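Local coordinates for putative uncharacterized protein (Thermotoga maritima, PDB 3CNN) that binds GTP and probably hydrolyses it in a late step of 50S ribosomal subunit assembly, probably binding 23S rRNA, at residues V28-A33 against L53-I58. Sequence-based numbering, arbitrary orientation.
With GTP (guanosine-5'-triphosphate), chain B.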
# COMPACT_ATOMS: atom_id res chain seq x y z
N VAL A 28 -6.66 -4.07 -2.15
CA VAL A 28 -5.31 -3.83 -2.59
C VAL A 28 -4.43 -3.30 -1.44
O VAL A 28 -4.59 -2.14 -0.97
CB VAL A 28 -5.29 -2.82 -3.75
CG1 VAL A 28 -3.86 -2.60 -4.25
CG2 VAL A 28 -6.24 -3.28 -4.88
N ARG A 29 -3.51 -4.15 -0.99
CA ARG A 29 -2.62 -3.84 0.13
C ARG A 29 -1.22 -3.68 -0.41
O ARG A 29 -0.96 -4.05 -1.56
CB ARG A 29 -2.65 -4.94 1.19
CG ARG A 29 -4.02 -5.28 1.68
CD ARG A 29 -3.94 -6.10 2.91
NE ARG A 29 -5.27 -6.49 3.34
CZ ARG A 29 -5.55 -7.19 4.43
NH1 ARG A 29 -4.59 -7.57 5.25
NH2 ARG A 29 -6.82 -7.51 4.71
N ASP A 30 -0.32 -3.14 0.42
CA ASP A 30 1.09 -3.06 0.09
C ASP A 30 1.69 -4.29 0.76
O ASP A 30 1.45 -4.52 1.94
CB ASP A 30 1.69 -1.73 0.59
CG ASP A 30 3.06 -1.42 -0.03
OD1 ASP A 30 3.93 -2.30 -0.03
OD2 ASP A 30 3.29 -0.29 -0.50
N ALA A 31 2.41 -5.11 -0.01
CA ALA A 31 3.03 -6.35 0.54
C ALA A 31 4.05 -6.07 1.63
O ALA A 31 4.33 -6.93 2.48
CB ALA A 31 3.68 -7.21 -0.58
N ARG A 32 4.62 -4.86 1.61
CA ARG A 32 5.62 -4.43 2.60
C ARG A 32 5.00 -4.22 3.97
O ARG A 32 5.67 -4.33 4.99
CB ARG A 32 6.33 -3.15 2.15
CG ARG A 32 7.03 -3.28 0.80
CD ARG A 32 7.58 -1.97 0.30
NE ARG A 32 6.53 -1.00 -0.06
CZ ARG A 32 6.77 0.27 -0.33
NH1 ARG A 32 8.02 0.72 -0.30
NH2 ARG A 32 5.78 1.10 -0.66
N ALA A 33 3.71 -3.90 3.98
CA ALA A 33 3.00 -3.67 5.23
C ALA A 33 1.55 -4.15 5.09
O ALA A 33 0.65 -3.32 4.96
CB ALA A 33 3.08 -2.17 5.62
N LEU A 53 -1.83 -8.59 -2.41
CA LEU A 53 -0.57 -8.04 -1.91
C LEU A 53 0.22 -7.42 -3.04
O LEU A 53 0.94 -8.11 -3.77
CB LEU A 53 0.26 -9.07 -1.16
CG LEU A 53 -0.41 -9.70 0.06
CD1 LEU A 53 0.49 -10.73 0.65
CD2 LEU A 53 -0.80 -8.64 1.11
N ASN A 54 0.09 -6.11 -3.17
CA ASN A 54 0.66 -5.38 -4.29
C ASN A 54 2.12 -4.96 -4.05
O ASN A 54 2.60 -4.98 -2.92
CB ASN A 54 -0.23 -4.17 -4.60
CG ASN A 54 -0.09 -3.71 -6.02
OD1 ASN A 54 0.18 -4.50 -6.90
ND2 ASN A 54 -0.30 -2.43 -6.25
N LYS A 55 2.81 -4.60 -5.13
CA LYS A 55 4.15 -4.02 -5.11
C LYS A 55 5.21 -5.00 -4.60
O LYS A 55 6.11 -4.60 -3.85
CB LYS A 55 4.19 -2.73 -4.27
CG LYS A 55 3.23 -1.64 -4.72
CD LYS A 55 3.51 -0.34 -3.97
CE LYS A 55 2.65 0.81 -4.47
NZ LYS A 55 2.72 2.02 -3.59
N VAL A 56 5.10 -6.29 -4.98
CA VAL A 56 6.02 -7.31 -4.45
C VAL A 56 7.41 -7.09 -5.04
O VAL A 56 8.41 -7.63 -4.53
CB VAL A 56 5.54 -8.78 -4.68
CG1 VAL A 56 4.22 -9.04 -3.96
CG2 VAL A 56 5.46 -9.14 -6.16
N ASP A 57 7.45 -6.25 -6.08
CA ASP A 57 8.69 -5.95 -6.79
C ASP A 57 9.65 -5.11 -5.94
O ASP A 57 10.87 -5.19 -6.11
CB ASP A 57 8.39 -5.26 -8.14
CG ASP A 57 7.60 -3.98 -7.99
OD1 ASP A 57 6.63 -3.99 -7.22
OD2 ASP A 57 7.94 -2.96 -8.65
N ILE A 58 9.09 -4.34 -5.01
CA ILE A 58 9.89 -3.50 -4.11
C ILE A 58 9.81 -3.97 -2.66
O ILE A 58 10.21 -3.24 -1.74
CB ILE A 58 9.52 -1.99 -4.26
CG1 ILE A 58 8.03 -1.75 -3.93
CG2 ILE A 58 9.90 -1.49 -5.66
CD1 ILE A 58 7.64 -0.31 -3.87
PG GTP B . -4.62 6.85 -4.49
O1G GTP B . -5.67 6.12 -3.65
O2G GTP B . -3.91 7.87 -3.61
O3G GTP B . -5.23 7.62 -5.66
O3B GTP B . -3.50 5.86 -5.11
PB GTP B . -3.83 4.45 -5.83
O1B GTP B . -4.26 3.44 -4.79
O2B GTP B . -4.86 4.61 -6.91
O3A GTP B . -2.38 4.03 -6.34
PA GTP B . -1.64 4.39 -7.69
O1A GTP B . -1.91 3.29 -8.69
O2A GTP B . -1.87 5.78 -8.22
O5' GTP B . -0.12 4.18 -7.21
C5' GTP B . 0.58 5.15 -6.46
C4' GTP B . 2.05 5.03 -6.84
O4' GTP B . 2.46 3.68 -6.71
C3' GTP B . 2.29 5.39 -8.29
O3' GTP B . 3.48 6.16 -8.35
C2' GTP B . 2.47 4.07 -8.99
O2' GTP B . 3.35 4.22 -10.07
C1' GTP B . 3.05 3.19 -7.90
N9 GTP B . 2.77 1.74 -8.01
C8 GTP B . 1.54 1.13 -8.19
N7 GTP B . 1.74 -0.21 -8.21
C5 GTP B . 3.07 -0.46 -8.08
C6 GTP B . 3.81 -1.64 -8.03
O6 GTP B . 3.25 -2.73 -8.15
N1 GTP B . 5.19 -1.58 -7.86
C2 GTP B . 5.81 -0.35 -7.73
N2 GTP B . 7.13 -0.28 -7.57
N3 GTP B . 5.06 0.81 -7.77
C4 GTP B . 3.72 0.76 -7.94
O HOH W 1 1.94 1.95 -1.17
O HOH W 2 10.74 -0.98 -0.50
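The guanidinium of Arg32 has Ile58 CD1 over the centre of one face, 3.6 Å above the plane. At its edge, in plane, lie the carboxylate of Asp30 and a water. Arg32 grips Asp30 side-on: NE meets OD1 and NH2 meets OD2, each at 2.9 Å. A bend at chi3 (-67°) turns the guanidinium back to Asp30. Asp30 OD1 also accepts from Arg32 N on its anti side, which makes an Asx turn. Arg32 NH1 and NH2 are bonded further to the carbonyls of Val235 and Ala236. Asp30 OD2 forms a long salt bridge to Lys55 NZ (3.9 Å), and the same water joins the two atoms. The extended chain of Lys55 crosses Asp30 at about a right angle. Lys55 CG lies 3.4 Å from C6 of the guanine, and NZ also bonds the Asn109 carbonyl. Asp57 OD1 and OD2 accept from guanine N1 and N2. Asn54 N donates to Arg29 O (2.8 Å) and Ala31 N to Asn54 O (2.9 Å). These bonds join the C-terminal ends of parallel strands 24-30 and 48-54, the second from just past the strand, at Ala31. Asn54-Lys55-Val56-Asp57 is the NKxD (G4) motif of P-loop GTPases, which reads the guanine base of GTP.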